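Rod shape-determining protein (MreC) (Helicobacter pylori, PDB 5LP5) is a rod shape-determining protein that binds penicillin-binding protein 2 in a core complex of bacterial cell wall synthesis. Local coordinates at residues D193-S198 with V208-V213; D181-S186 with K223-K228; H110-N115 with G147-H152. All blocks are in the same frame, centred on the assembly; numbering follows the deposited sequence.

Contacts 1 and 2 belong to one six-stranded antiparallel barrel and touch each other, because strands 209-218 and 223-228 are neighbours in it; contact 1 is nested in the chain loop that contact 2 closes. Contact 3 lies in the other barrel, its centre about 20 Å from that of contact 1 and about 24 Å from that of contact 2. It is the most buried of the three and mixes regular strand pairing with two histidines and a water. Contact 1, partly buried, is mostly backbone bonding around a bulge, with valines on the inner side. Contact 2, also partly buried, relies on polar side chains and borders penicillin-binding protein 2.

Contact 1 (D193-S198 with V208-V213); sequences DQVLTS and VFVGEV
A classic beta bulge interrupts the antiparallel hairpin of strands 194-197 and 209-218, where Val210 and Gly211 both face Val195. The carbonyl oxygen of Val195 accepts the N-H of Val210 at 2.9 Å, in the carbonyl plane, and more weakly that of Gly211 at 3.4 Å from N to the same Val195 O. In return Val195 N donates to Gly211 O over 2.8 Å. The extra residue shifts the register by one, pairing Gln194 with Glu212 on one side of the bulge and Leu196 with Phe209 on the other. Beyond these pairs, Val213 N binds Asp193 O at one end, and at the other Thr197 and Val208 are joined twice: Thr197 N to Val208 O at 2.8 Å, and Val208 N to Thr197 OG1 at 3.0 Å. With chi1 at 60°, OG1 sits between its own backbone N and carbonyl carbon, which brings it to the N-H of Val208; it is also hydrogen-bonded to Gly205 O.

Strand 194-197 also bonds through its backbone to strand 158-161 (Leu196 with Met160), closing the barrel. The two faces differ. On the face of Val195, its CG2 meets Val213 CG2 at 4.0 Å, the side chains crossing at about a right angle, while CG1 lies against Val210 CB; Val159 and Leu227 pack on Val195 and Val210. On the other face the amide of Gln194 brings NE2 to 3.7 Å from Phe209 CE1, its plane turned 50° from the ring, and Leu196 CD2 rests against Phe209 CA. Gly211 N lies above one face of the Phe209 ring, offset toward its rim.

Contact 2 (D181-S186 with K223-K228); sequences DFIVPS and KSAVLK
Lys223 and Ile183 form an antiparallel hydrogen-bonded pair, Lys223 N to Ile183 O at 2.8 Å and Ile183 N to Lys223 O at 3.0 Å, both donors in the carbonyl plane. To one side of this pair, Ser224 OG donates to Asp181 OD1 over 2.5 Å, reaching the oxygen from above the carboxylate plane. To the other, the Lys223 chain bends at chi3 (-59°) and lays CE beside Val184 O, 3.6 Å away. Its NZ is held chiefly by Ala187 O and also bonds Pro185 O at 3.0 Å, from well above the carbonyl plane. Ile183 CD1 packs on Ala225 CB at 4.0 Å.

The pairing joins strands 178-183 and 223-228 of the barrel where the first strand ends and the chain turns away. Farther out, Val166 and Ile189 touch Ile183. Penicillin-binding protein 2 reaches the end of the strand and the residue after it: Tyr127 of that chain hydrogen-bonds Phe182 O, and its Leu69 packs on Val184. The lysine therefore ties the loop beyond the strand to the sheet through backbone carbonyls, and its charge is probably stabilised in part by the carbonyl dipoles of Pro185 and Ala187.

Contact 3 (H110-N115 with G147-H152); sequences HSVSLN and GFLNAH
Antiparallel strands 111-114 and 144-149 of a six-stranded barrel meet at Val112 and Gly147, which exchange two nearly straight backbone hydrogen bonds, Val112 N to Gly147 O at 2.9 Å and Gly147 N to Val112 O at 2.8 Å. This hydrogen-bonded pair is followed by the non-hydrogen-bonded pair of Ser111 and Phe148. One step farther, Leu149 N donates to His110 O from well above the carbonyl plane. There strand 144-149 gives way to a type II beta turn from Leu149 to His152.

Gly147 lies under two apolar side chains. Val112 CG2 comes to 3.9 Å from its CA, and Leu114 CD1 lies beside its N. The other branch of the valine, CG1, meets Leu149 CD1 at 4.1 Å, the two side chains crossing at about a right angle. On the opposite face of the sheet, Ser111 OG stands 3.3 Å above the centre of the His152 ring, while it meets the Phe148 ring at its edge. The imidazole is swung under this hydroxyl by CG lying anti to the backbone N, chi1 -171°. Ser111 OG is also hydrogen-bonded to Asp108 OD2, just before the strand, which probably contributes to holding the hydroxyl over the ring.

His110 reaches toward the turn instead. Its CB lies 4.0 Å from His152 CB, and Ala151 CB sits over one face of its ring; Val184 of the second subunit, another copy of this protein, also packs on it. A water in the plane of the imidazole links the histidine to the turn, hydrogen-bonding His110 ND1 and donating to Asn150 O at 2.7 Å.

Contact 1 (D193-S198 with V208-V213)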
loop_
_atom_site.group_PDB
_atom_site.type_symbol
_atom_site.label_atom_id
_atom_site.label_comp_id
_atom_site.label_asym_id
_atom_site.label_seq_id
_atom_site.Cartn_x
_atom_site.Cartn_y
_atom_site.Cartn_z
ATOM N N ASP C 193 6.527 1.189 -23.850
ATOM C CA ASP C 193 6.782 2.463 -23.197
ATOM C C ASP C 193 8.284 2.773 -23.120
ATOM O O ASP C 193 9.045 1.940 -22.642
ATOM C CB ASP C 193 6.267 2.444 -21.736
ATOM C CG ASP C 193 4.857 2.948 -21.589
ATOM O OD1 ASP C 193 4.572 3.986 -22.238
ATOM O OD2 ASP C 193 4.077 2.344 -20.788
ATOM N N GLN C 194 8.649 3.986 -23.541
ATOM C CA GLN C 194 9.963 4.526 -23.319
ATOM C C GLN C 194 10.350 4.604 -21.833
ATOM O O GLN C 194 9.534 4.956 -20.969
ATOM C CB GLN C 194 10.058 5.916 -23.911
ATOM C CG GLN C 194 10.282 5.933 -25.421
ATOM C CD GLN C 194 11.176 7.085 -25.829
ATOM O OE1 GLN C 194 11.167 8.154 -25.195
ATOM N NE2 GLN C 194 11.978 6.868 -26.879
ATOM N N VAL C 195 11.616 4.278 -21.570
ATOM C CA VAL C 195 12.192 4.397 -20.236
ATOM C C VAL C 195 13.369 5.387 -20.290
ATOM O O VAL C 195 14.314 5.199 -21.056
ATOM C CB VAL C 195 12.666 3.028 -19.741
ATOM C CG1 VAL C 195 13.340 3.140 -18.389
ATOM C CG2 VAL C 195 11.487 2.089 -19.651
ATOM N N LEU C 196 13.300 6.432 -19.477
ATOM C CA LEU C 196 14.304 7.505 -19.477
ATOM C C LEU C 196 14.892 7.680 -18.086
ATOM O O LEU C 196 14.231 7.370 -17.096
ATOM C CB LEU C 196 13.670 8.833 -19.862
ATOM C CG LEU C 196 12.926 8.832 -21.180
ATOM C CD1 LEU C 196 12.005 10.048 -21.349
ATOM C CD2 LEU C 196 13.937 8.686 -22.310
ATOM N N THR C 197 16.107 8.216 -18.004
ATOM C CA THR C 197 16.659 8.538 -16.704
ATOM C C THR C 197 15.777 9.600 -16.041
ATOM O O THR C 197 15.321 10.538 -16.695
ATOM C CB THR C 197 18.096 9.061 -16.822
ATOM O OG1 THR C 197 18.110 10.245 -17.620
ATOM C CG2 THR C 197 18.993 8.049 -17.452
ATOM N N SER C 198 15.534 9.454 -14.751
ATOM C CA SER C 198 14.605 10.355 -14.035
ATOM C C SER C 198 15.294 11.655 -13.655
ATOM O O SER C 198 14.662 12.681 -13.483
ATOM C CB SER C 198 14.096 9.705 -12.750
ATOM O OG SER C 198 15.018 9.912 -11.699
ATOM N N VAL C 208 17.499 11.066 -20.486
ATOM C CA VAL C 208 18.412 10.263 -21.282
ATOM C C VAL C 208 17.778 8.921 -21.527
ATOM O O VAL C 208 17.158 8.368 -20.625
ATOM C CB VAL C 208 19.758 10.079 -20.582
ATOM C CG1 VAL C 208 20.679 9.217 -21.409
ATOM C CG2 VAL C 208 20.411 11.426 -20.339
ATOM N N PHE C 209 17.919 8.385 -22.731
ATOM C CA PHE C 209 17.224 7.148 -23.123
ATOM C C PHE C 209 17.865 5.923 -22.466
ATOM O O PHE C 209 19.080 5.801 -22.386
ATOM C CB PHE C 209 17.215 6.966 -24.635
ATOM C CG PHE C 209 16.540 5.703 -25.107
ATOM C CD1 PHE C 209 15.165 5.650 -25.221
ATOM C CD2 PHE C 209 17.272 4.584 -25.462
ATOM C CE1 PHE C 209 14.522 4.487 -25.672
ATOM C CE2 PHE C 209 16.644 3.421 -25.899
ATOM C CZ PHE C 209 15.259 3.373 -26.005
ATOM N N VAL C 210 17.031 5.016 -21.989
ATOM C CA VAL C 210 17.504 3.784 -21.386
ATOM C C VAL C 210 17.062 2.574 -22.187
ATOM O O VAL C 210 17.908 1.757 -22.576
ATOM C CB VAL C 210 17.011 3.644 -19.942
ATOM C CG1 VAL C 210 17.465 2.327 -19.355
ATOM C CG2 VAL C 210 17.583 4.769 -19.109
ATOM N N GLY C 211 15.746 2.465 -22.414
ATOM C CA GLY C 211 15.165 1.304 -23.118
ATOM C C GLY C 211 13.656 1.346 -23.198
ATOM O O GLY C 211 13.062 2.399 -23.039
ATOM N N GLU C 212 13.043 0.205 -23.464
ATOM C CA GLU C 212 11.589 0.108 -23.611
ATOM C C GLU C 212 11.071 -1.097 -22.843
ATOM O O GLU C 212 11.744 -2.118 -22.769
ATOM C CB GLU C 212 11.199 -0.052 -25.090
ATOM C CG GLU C 212 11.596 1.130 -25.965
ATOM C CD GLU C 212 11.424 0.918 -27.451
ATOM O OE1 GLU C 212 10.586 0.049 -27.848
ATOM O OE2 GLU C 212 12.126 1.673 -28.185
ATOM N N VAL C 213 9.867 -0.985 -22.301
ATOM C CA VAL C 213 9.312 -2.061 -21.498
ATOM C C VAL C 213 8.953 -3.245 -22.392
ATOM O O VAL C 213 8.238 -3.082 -23.367
ATOM C CB VAL C 213 8.068 -1.594 -20.737
ATOM C CG1 VAL C 213 7.459 -2.749 -19.924
ATOM C CG2 VAL C 213 8.436 -0.434 -19.827
#

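Contact 2 (D181-S186 with K223-K228)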
loop_
_atom_site.group_PDB
_atom_site.type_symbol
_atom_site.label_atom_id
_atom_site.label_comp_id
_atom_site.label_asym_id
_atom_site.label_seq_id
_atom_site.Cartn_x
_atom_site.Cartn_y
_atom_site.Cartn_z
ATOM N N ASP C 181 13.015 -1.974 -11.354
ATOM C CA ASP C 181 12.466 -2.564 -10.144
ATOM C C ASP C 181 11.723 -1.519 -9.319
ATOM O O ASP C 181 11.897 -0.313 -9.527
ATOM C CB ASP C 181 13.627 -3.151 -9.324
ATOM C CG ASP C 181 13.694 -4.649 -9.402
ATOM O OD1 ASP C 181 12.602 -5.257 -9.283
ATOM O OD2 ASP C 181 14.817 -5.202 -9.573
ATOM N N PHE C 182 10.894 -2.019 -8.409
ATOM C CA PHE C 182 10.258 -1.219 -7.353
ATOM C C PHE C 182 9.229 -0.183 -7.803
ATOM O O PHE C 182 9.107 0.889 -7.235
ATOM C CB PHE C 182 11.308 -0.581 -6.449
ATOM C CG PHE C 182 12.388 -1.530 -6.003
ATOM C CD1 PHE C 182 12.083 -2.794 -5.488
ATOM C CD2 PHE C 182 13.719 -1.182 -6.186
ATOM C CE1 PHE C 182 13.095 -3.658 -5.115
ATOM C CE2 PHE C 182 14.740 -2.032 -5.779
ATOM C CZ PHE C 182 14.427 -3.273 -5.245
ATOM N N ILE C 183 8.436 -0.562 -8.785
ATOM C CA ILE C 183 7.366 0.270 -9.329
ATOM C C ILE C 183 6.062 0.055 -8.557
ATOM O O ILE C 183 5.701 -1.080 -8.223
ATOM C CB ILE C 183 7.101 -0.118 -10.785
ATOM C CG1 ILE C 183 8.398 -0.108 -11.589
ATOM C CG2 ILE C 183 6.074 0.778 -11.430
ATOM C CD1 ILE C 183 8.316 -0.840 -12.921
ATOM N N VAL C 184 5.338 1.133 -8.313
ATOM C CA VAL C 184 4.069 1.028 -7.578
ATOM C C VAL C 184 3.090 0.129 -8.317
ATOM O O VAL C 184 2.977 0.208 -9.516
ATOM C CB VAL C 184 3.414 2.415 -7.300
ATOM C CG1 VAL C 184 4.319 3.299 -6.467
ATOM C CG2 VAL C 184 3.125 3.148 -8.576
ATOM N N PRO C 185 2.371 -0.731 -7.601
ATOM C CA PRO C 185 1.502 -1.693 -8.277
ATOM C C PRO C 185 0.318 -1.057 -9.013
ATOM O O PRO C 185 -0.210 -1.650 -9.955
ATOM C CB PRO C 185 0.996 -2.594 -7.132
ATOM C CG PRO C 185 1.852 -2.263 -5.965
ATOM C CD PRO C 185 2.240 -0.827 -6.144
ATOM N N SER C 186 -0.078 0.145 -8.614
ATOM C CA SER C 186 -1.216 0.799 -9.246
ATOM C C SER C 186 -0.865 1.517 -10.539
ATOM O O SER C 186 -1.762 2.028 -11.193
ATOM C CB SER C 186 -1.846 1.808 -8.284
ATOM O OG SER C 186 -0.959 2.873 -7.995
ATOM N N LYS C 223 5.943 -3.845 -8.695
ATOM C CA LYS C 223 6.100 -4.519 -9.974
ATOM C C LYS C 223 7.457 -4.222 -10.535
ATOM O O LYS C 223 8.098 -3.265 -10.138
ATOM C CB LYS C 223 5.092 -3.981 -10.975
ATOM C CG LYS C 223 3.684 -4.534 -10.834
ATOM C CD LYS C 223 2.745 -3.968 -11.908
ATOM C CE LYS C 223 2.638 -2.443 -11.866
ATOM N NZ LYS C 223 1.398 -1.951 -12.513
ATOM N N SER C 224 7.870 -5.048 -11.488
ATOM C CA SER C 224 9.116 -4.862 -12.206
ATOM C C SER C 224 8.836 -4.803 -13.693
ATOM O O SER C 224 7.830 -5.309 -14.156
ATOM C CB SER C 224 10.069 -6.039 -11.943
ATOM O OG SER C 224 10.597 -6.043 -10.629
ATOM N N ALA C 225 9.756 -4.206 -14.432
ATOM C CA ALA C 225 9.658 -4.134 -15.872
ATOM C C ALA C 225 10.966 -4.559 -16.467
ATOM O O ALA C 225 12.011 -3.993 -16.164
ATOM C CB ALA C 225 9.329 -2.715 -16.323
ATOM N N VAL C 226 10.919 -5.564 -17.324
ATOM C CA VAL C 226 12.098 -5.999 -18.034
ATOM C C VAL C 226 12.194 -5.195 -19.299
ATOM O O VAL C 226 11.190 -5.026 -19.986
ATOM C CB VAL C 226 12.004 -7.491 -18.401
ATOM C CG1 VAL C 226 13.268 -7.936 -19.140
ATOM C CG2 VAL C 226 11.790 -8.324 -17.141
ATOM N N LEU C 227 13.390 -4.713 -19.616
ATOM C CA LEU C 227 13.569 -3.812 -20.762
ATOM C C LEU C 227 14.070 -4.532 -21.981
ATOM O O LEU C 227 14.714 -5.546 -21.871
ATOM C CB LEU C 227 14.554 -2.687 -20.430
ATOM C CG LEU C 227 14.218 -1.899 -19.183
ATOM C CD1 LEU C 227 15.142 -0.707 -19.073
ATOM C CD2 LEU C 227 12.791 -1.403 -19.207
ATOM N N LYS C 228 13.788 -3.961 -23.139
ATOM C CA LYS C 228 14.408 -4.358 -24.386
ATOM C C LYS C 228 14.984 -3.084 -25.033
ATOM O O LYS C 228 14.714 -1.984 -24.554
ATOM C CB LYS C 228 13.381 -5.024 -25.289
ATOM C CG LYS C 228 12.216 -4.126 -25.684
ATOM C CD LYS C 228 11.196 -4.820 -26.565
ATOM C CE LYS C 228 9.853 -4.081 -26.514
ATOM N NZ LYS C 228 8.759 -4.718 -27.334
#

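Contact 3 (H110-N115 with G147-H152)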
loop_
_atom_site.group_PDB
_atom_site.type_symbol
_atom_site.label_atom_id
_atom_site.label_comp_id
_atom_site.label_asym_id
_atom_site.label_seq_id
_atom_site.Cartn_x
_atom_site.Cartn_y
_atom_site.Cartn_z
ATOM N N HIS C 110 30.748 -6.598 -18.323
ATOM C CA HIS C 110 30.015 -5.498 -17.721
ATOM C C HIS C 110 30.875 -4.671 -16.751
ATOM O O HIS C 110 30.316 -3.928 -15.935
ATOM C CB HIS C 110 28.761 -6.039 -17.008
ATOM C CG HIS C 110 27.980 -7.037 -17.812
ATOM N ND1 HIS C 110 27.142 -6.693 -18.847
ATOM C CD2 HIS C 110 27.949 -8.387 -17.739
ATOM C CE1 HIS C 110 26.616 -7.787 -19.368
ATOM N NE2 HIS C 110 27.081 -8.829 -18.704
ATOM N N SER C 111 32.196 -4.729 -16.862
ATOM C CA SER C 111 33.069 -3.976 -15.970
ATOM C C SER C 111 34.293 -3.513 -16.732
ATOM O O SER C 111 35.017 -4.335 -17.319
ATOM C CB SER C 111 33.505 -4.829 -14.778
ATOM O OG SER C 111 32.446 -4.961 -13.846
ATOM N N VAL C 112 34.549 -2.203 -16.731
ATOM C CA VAL C 112 35.657 -1.665 -17.511
ATOM C C VAL C 112 36.526 -0.663 -16.765
ATOM O O VAL C 112 36.053 0.057 -15.880
ATOM C CB VAL C 112 35.154 -1.003 -18.811
ATOM C CG1 VAL C 112 34.384 -2.001 -19.650
ATOM C CG2 VAL C 112 34.302 0.223 -18.512
ATOM N N SER C 113 37.789 -0.611 -17.165
ATOM C CA SER C 113 38.720 0.395 -16.666
ATOM C C SER C 113 38.697 1.600 -17.599
ATOM O O SER C 113 38.837 1.456 -18.810
ATOM C CB SER C 113 40.154 -0.149 -16.613
ATOM O OG SER C 113 40.391 -0.999 -15.505
ATOM N N LEU C 114 38.532 2.790 -17.018
ATOM C CA LEU C 114 38.432 4.023 -17.769
ATOM C C LEU C 114 39.650 4.896 -17.577
ATOM O O LEU C 114 40.269 4.917 -16.527
ATOM C CB LEU C 114 37.219 4.806 -17.313
ATOM C CG LEU C 114 35.881 4.124 -17.565
ATOM C CD1 LEU C 114 34.787 4.857 -16.805
ATOM C CD2 LEU C 114 35.545 4.104 -19.039
ATOM N N ASN C 115 39.985 5.641 -18.602
ATOM C CA ASN C 115 41.103 6.533 -18.506
ATOM C C ASN C 115 40.794 7.631 -17.496
ATOM O O ASN C 115 39.720 8.247 -17.568
ATOM C CB ASN C 115 41.371 7.168 -19.842
ATOM C CG ASN C 115 42.773 7.701 -19.939
ATOM O OD1 ASN C 115 43.727 7.011 -19.549
ATOM N ND2 ASN C 115 42.924 8.938 -20.408
ATOM N N GLY C 147 34.199 1.666 -14.569
ATOM C CA GLY C 147 32.857 1.688 -15.158
ATOM C C GLY C 147 32.119 0.390 -14.884
ATOM O O GLY C 147 32.613 -0.689 -15.222
ATOM N N PHE C 148 30.963 0.494 -14.244
ATOM C CA PHE C 148 30.099 -0.656 -14.025
ATOM C C PHE C 148 28.877 -0.515 -14.900
ATOM O O PHE C 148 28.009 0.314 -14.649
ATOM C CB PHE C 148 29.712 -0.775 -12.556
ATOM C CG PHE C 148 30.893 -0.761 -11.639
ATOM C CD1 PHE C 148 31.733 -1.857 -11.552
ATOM C CD2 PHE C 148 31.192 0.359 -10.906
ATOM C CE1 PHE C 148 32.853 -1.835 -10.738
ATOM C CE2 PHE C 148 32.306 0.391 -10.087
ATOM C CZ PHE C 148 33.139 -0.713 -9.998
ATOM N N LEU C 149 28.839 -1.330 -15.950
ATOM C CA LEU C 149 27.877 -1.168 -17.030
ATOM C C LEU C 149 26.518 -1.766 -16.688
ATOM O O LEU C 149 26.351 -2.418 -15.668
ATOM C CB LEU C 149 28.424 -1.804 -18.306
ATOM C CG LEU C 149 29.810 -1.295 -18.735
ATOM C CD1 LEU C 149 30.288 -2.011 -19.983
ATOM C CD2 LEU C 149 29.823 0.211 -18.967
ATOM N N ASN C 150 25.548 -1.535 -17.566
ATOM C CA ASN C 150 24.181 -2.036 -17.378
ATOM C C ASN C 150 24.247 -3.553 -17.110
ATOM O O ASN C 150 24.916 -4.314 -17.810
ATOM C CB ASN C 150 23.280 -1.810 -18.605
ATOM C CG ASN C 150 22.701 -0.414 -18.689
ATOM O OD1 ASN C 150 22.465 0.253 -17.673
ATOM N ND2 ASN C 150 22.434 0.035 -19.928
ATOM N N ALA C 151 23.578 -3.969 -16.051
ATOM C CA ALA C 151 23.502 -5.386 -15.678
ATOM C C ALA C 151 24.631 -5.862 -14.805
ATOM O O ALA C 151 24.565 -6.998 -14.331
ATOM C CB ALA C 151 23.347 -6.300 -16.894
ATOM N N HIS C 152 25.614 -5.012 -14.506
ATOM C CA HIS C 152 26.567 -5.318 -13.417
ATOM C C HIS C 152 25.870 -5.254 -12.049
ATOM O O HIS C 152 24.972 -4.454 -11.843
ATOM C CB HIS C 152 27.791 -4.373 -13.463
ATOM C CG HIS C 152 28.904 -4.749 -12.524
ATOM N ND1 HIS C 152 29.383 -6.033 -12.409
ATOM C CD2 HIS C 152 29.621 -4.008 -11.644
ATOM C CE1 HIS C 152 30.365 -6.063 -11.524
ATOM N NE2 HIS C 152 30.513 -4.849 -11.031
HETATM O O HOH W 1 26.678 -4.426 -19.859
#